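Local coordinates for protein ethylbenzene dehydrogenase alpha-subunit (Aromatoleum aromaticum, PDB 2IVF) that belongs to the molybdopterin oxidoreductase family and holds a molybdenum atom, two pterin guanine dinucleotide groups and an iron-sulfur cluster, at residues I85-G90 and C441-F446. Numbering follows the deposited sequence.
With MGD (2-amino-5,6-dimercapto-7-methyl-3,7,8a,9-tetrahydro-8-oxa-1,3,9,10-tetraaza-anthracen-4-one guanosine dinucleotide), chain M; SF4 (iron/sulfur cluster), chain K.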
loop_
_atom_site.group_PDB
_atom_site.type_symbol
_atom_site.label_atom_id
_atom_site.label_comp_id
_atom_site.label_asym_id
_atom_site.label_seq_id
_atom_site.Cartn_x
_atom_site.Cartn_y
_atom_site.Cartn_z
ATOM N N ILE A 85 9.951 1.880 5.785
ATOM C CA ILE A 85 9.171 2.487 6.842
ATOM C C ILE A 85 7.708 2.672 6.443
ATOM O O ILE A 85 7.259 3.738 6.046
ATOM C CB ILE A 85 9.822 3.784 7.397
ATOM C CG1 ILE A 85 11.215 3.468 7.957
ATOM C CG2 ILE A 85 8.943 4.366 8.507
ATOM C CD1 ILE A 85 11.238 2.307 9.060
ATOM N N CYS A 86 6.946 1.583 6.529
ATOM C CA CYS A 86 5.539 1.722 6.812
ATOM C C CYS A 86 5.458 2.338 8.192
ATOM O O CYS A 86 6.378 2.174 8.988
ATOM C CB CYS A 86 4.839 0.364 6.736
ATOM S SG CYS A 86 5.866 -1.006 7.420
ATOM N N TRP A 87 4.352 3.028 8.481
ATOM C CA TRP A 87 4.147 3.700 9.730
ATOM C C TRP A 87 2.661 3.702 10.078
ATOM O O TRP A 87 1.806 4.013 9.234
ATOM C CB TRP A 87 4.652 5.155 9.720
ATOM C CG TRP A 87 4.850 5.598 11.113
ATOM C CD1 TRP A 87 3.960 6.285 11.882
ATOM C CD2 TRP A 87 5.954 5.290 11.953
ATOM N NE1 TRP A 87 4.463 6.451 13.143
ATOM C CE2 TRP A 87 5.696 5.865 13.210
ATOM C CE3 TRP A 87 7.166 4.635 11.749
ATOM C CZ2 TRP A 87 6.603 5.802 14.280
ATOM C CZ3 TRP A 87 8.050 4.511 12.824
ATOM C CH2 TRP A 87 7.782 5.140 14.073
ATOM N N PRO A 88 2.349 3.359 11.330
ATOM C CA PRO A 88 3.239 2.727 12.307
ATOM C C PRO A 88 3.912 1.546 11.648
ATOM O O PRO A 88 3.282 0.877 10.835
ATOM C CB PRO A 88 2.278 2.292 13.392
ATOM C CG PRO A 88 1.223 3.306 13.382
ATOM C CD PRO A 88 1.012 3.621 11.910
ATOM N N GLN A 89 5.191 1.315 11.941
ATOM C CA GLN A 89 5.903 0.238 11.234
ATOM C C GLN A 89 5.183 -1.063 11.486
ATOM O O GLN A 89 4.896 -1.375 12.619
ATOM C CB GLN A 89 7.362 0.180 11.668
ATOM C CG GLN A 89 8.336 -0.041 10.526
ATOM C CD GLN A 89 8.485 -1.492 10.171
ATOM O OE1 GLN A 89 8.245 -2.366 11.003
ATOM N NE2 GLN A 89 8.878 -1.771 8.912
ATOM N N GLY A 90 4.854 -1.828 10.444
ATOM C CA GLY A 90 3.981 -2.971 10.678
ATOM C C GLY A 90 4.650 -4.046 11.518
ATOM O O GLY A 90 3.984 -4.750 12.294
ATOM N N CYS A 441 -10.293 9.005 21.101
ATOM C CA CYS A 441 -8.951 8.729 20.635
ATOM C C CYS A 441 -8.971 9.252 19.194
ATOM O O CYS A 441 -9.978 9.102 18.446
ATOM C CB CYS A 441 -8.661 7.229 20.650
ATOM S SG CYS A 441 -6.899 6.855 20.384
ATOM N N SER A 442 -7.865 9.863 18.808
ATOM C CA SER A 442 -7.656 10.309 17.468
ATOM C C SER A 442 -6.431 9.639 16.856
ATOM O O SER A 442 -5.495 9.174 17.554
ATOM C CB SER A 442 -7.462 11.851 17.455
ATOM O OG SER A 442 -8.540 12.514 18.072
ATOM N N TYR A 443 -6.423 9.592 15.542
ATOM C CA TYR A 443 -5.149 9.436 14.829
ATOM C C TYR A 443 -5.023 10.581 13.874
ATOM O O TYR A 443 -5.700 10.629 12.857
ATOM C CB TYR A 443 -5.042 8.115 14.064
ATOM C CG TYR A 443 -3.611 7.835 13.612
ATOM C CD1 TYR A 443 -3.131 8.305 12.369
ATOM C CD2 TYR A 443 -2.731 7.189 14.450
ATOM C CE1 TYR A 443 -1.824 8.069 11.996
ATOM C CE2 TYR A 443 -1.442 6.922 14.061
ATOM C CZ TYR A 443 -0.996 7.369 12.839
ATOM O OH TYR A 443 0.337 7.189 12.481
ATOM N N ILE A 444 -4.142 11.499 14.244
ATOM C CA ILE A 444 -3.686 12.543 13.390
ATOM C C ILE A 444 -2.515 12.018 12.584
ATOM O O ILE A 444 -1.462 11.689 13.137
ATOM C CB ILE A 444 -3.135 13.740 14.204
ATOM C CG1 ILE A 444 -4.149 14.187 15.263
ATOM C CG2 ILE A 444 -2.831 14.908 13.247
ATOM C CD1 ILE A 444 -3.629 15.294 16.164
ATOM N N GLY A 445 -2.696 11.979 11.272
ATOM C CA GLY A 445 -1.675 11.525 10.376
ATOM C C GLY A 445 -0.765 12.637 9.963
ATOM O O GLY A 445 -0.892 13.791 10.366
ATOM N N PHE A 446 0.125 12.290 9.082
ATOM C CA PHE A 446 1.218 13.192 8.775
ATOM C C PHE A 446 0.915 14.143 7.640
ATOM O O PHE A 446 1.762 14.986 7.285
ATOM C CB PHE A 446 2.509 12.404 8.595
ATOM C CG PHE A 446 3.053 11.833 9.877
ATOM C CD1 PHE A 446 3.554 12.668 10.879
ATOM C CD2 PHE A 446 3.066 10.469 10.090
ATOM C CE1 PHE A 446 4.069 12.140 12.083
ATOM C CE2 PHE A 446 3.592 9.936 11.298
ATOM C CZ PHE A 446 4.084 10.786 12.281
HETATM P PB MGD M . -1.331 10.592 4.746
HETATM O O1B MGD M . -1.183 9.407 3.859
HETATM O O2B MGD M . -0.624 11.819 4.293
HETATM O O3B MGD M . -0.929 10.377 6.256
HETATM O O3A MGD M . 0.237 8.124 6.486
HETATM P PA MGD M . -0.876 9.037 7.174
HETATM O O1A MGD M . -2.113 8.251 7.133
HETATM O O2A MGD M . -0.405 9.512 8.461
HETATM O "O5'" MGD M . -2.889 10.956 4.910
HETATM C "C5'" MGD M . -3.695 11.127 3.735
HETATM C "C4'" MGD M . -5.029 11.769 4.105
HETATM O "O4'" MGD M . -4.823 13.113 4.517
HETATM C "C3'" MGD M . -5.729 11.904 2.773
HETATM O "O3'" MGD M . -6.533 10.742 2.607
HETATM C "C2'" MGD M . -6.569 13.174 2.959
HETATM O "O2'" MGD M . -7.968 12.837 2.958
HETATM C "C1'" MGD M . -6.116 13.711 4.328
HETATM N N9 MGD M . -5.973 15.184 4.247
HETATM C C8 MGD M . -5.244 15.907 3.383
HETATM N N7 MGD M . -5.336 17.212 3.662
HETATM C C5 MGD M . -6.140 17.306 4.752
HETATM C C6 MGD M . -6.659 18.337 5.523
HETATM O O6 MGD M . -6.463 19.542 5.323
HETATM N N1 MGD M . -7.474 17.986 6.604
HETATM C C2 MGD M . -7.828 16.673 6.947
HETATM N N2 MGD M . -8.654 16.432 8.023
HETATM N N3 MGD M . -7.296 15.693 6.203
HETATM C C4 MGD M . -6.504 15.994 5.129
HETATM C C10 MGD M . 1.536 8.566 6.331
HETATM C C11 MGD M . 2.469 7.477 6.801
HETATM O O11 MGD M . 2.201 6.352 6.069
HETATM C C12 MGD M . 3.959 7.846 6.763
HETATM S S12 MGD M . 4.520 9.481 7.086
HETATM C C13 MGD M . 4.887 6.876 6.475
HETATM S S13 MGD M . 6.567 7.289 6.460
HETATM C C14 MGD M . 4.459 5.485 6.155
HETATM N N15 MGD M . 4.490 5.364 4.669
HETATM C C16 MGD M . 3.636 4.476 3.988
HETATM C C17 MGD M . 3.732 4.228 2.643
HETATM O O17 MGD M . 4.587 4.807 1.931
HETATM N N18 MGD M . 2.816 3.323 2.071
HETATM C C19 MGD M . 1.865 2.674 2.796
HETATM N N19 MGD M . 1.037 1.832 2.147
HETATM N N20 MGD M . 1.779 2.971 4.101
HETATM C C21 MGD M . 2.643 3.809 4.697
HETATM N N22 MGD M . 2.535 4.084 6.057
HETATM C C23 MGD M . 2.993 5.310 6.642
HETATM FE FE1 SF4 K . 3.583 -4.387 4.862
HETATM FE FE2 SF4 K . 4.017 -5.291 7.386
HETATM FE FE3 SF4 K . 5.973 -5.461 5.585
HETATM FE FE4 SF4 K . 5.216 -3.006 6.549
HETATM S S1 SF4 K . 6.251 -4.642 7.721
HETATM S S2 SF4 K . 5.636 -3.609 4.312
HETATM S S3 SF4 K . 2.981 -3.386 6.843
HETATM S S4 SF4 K . 3.965 -6.586 5.497
#
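Trp-87 receives both aromatic residues of the 441-446 segment at the five-membered side of its indole, side chains from distant parts of a chain meeting beside a shared cofactor. Phe-446 turns its edge toward the indole face in an offset edge-to-face pair, the planes inclined at 62° and CE2 lying 3.7 Å from Trp-87 CD1. Tyr-443 comes in at the indole edge, its OH 3.8 Å from Trp-87 CD1 and near the ring plane. With CG anti to the backbone N (chi1 -167°), its phenol projects from the strand toward cis-Pro-88, whose CD sits 3.7 Å from the same OH. In this molybdopterin oxidoreductase, a loop with a cluster-binding cysteine thus faces strand 440-444, outermost within this chain in a four-stranded parallel sheet. Just beyond the strand's end, Phe-446 N gives a hydrogen bond to MGD O2A (2.9 Å). The Phe-446 ring also lies against a dithiolene sulfur, CD2 being 3.5 Å from MGD S12. On the opposing loop, Trp-87 CB packs on pyran-ring carbons C14 and C23 of MGD, while Cys-86 SG binds iron FE4 of the cluster at 2.3 Å and accepts a nearly straight hydrogen bond from Gly-90 N. Trp-87 NE1 donates a hydrogen bond to Ala-480 O, which helps fix the indole's rotation.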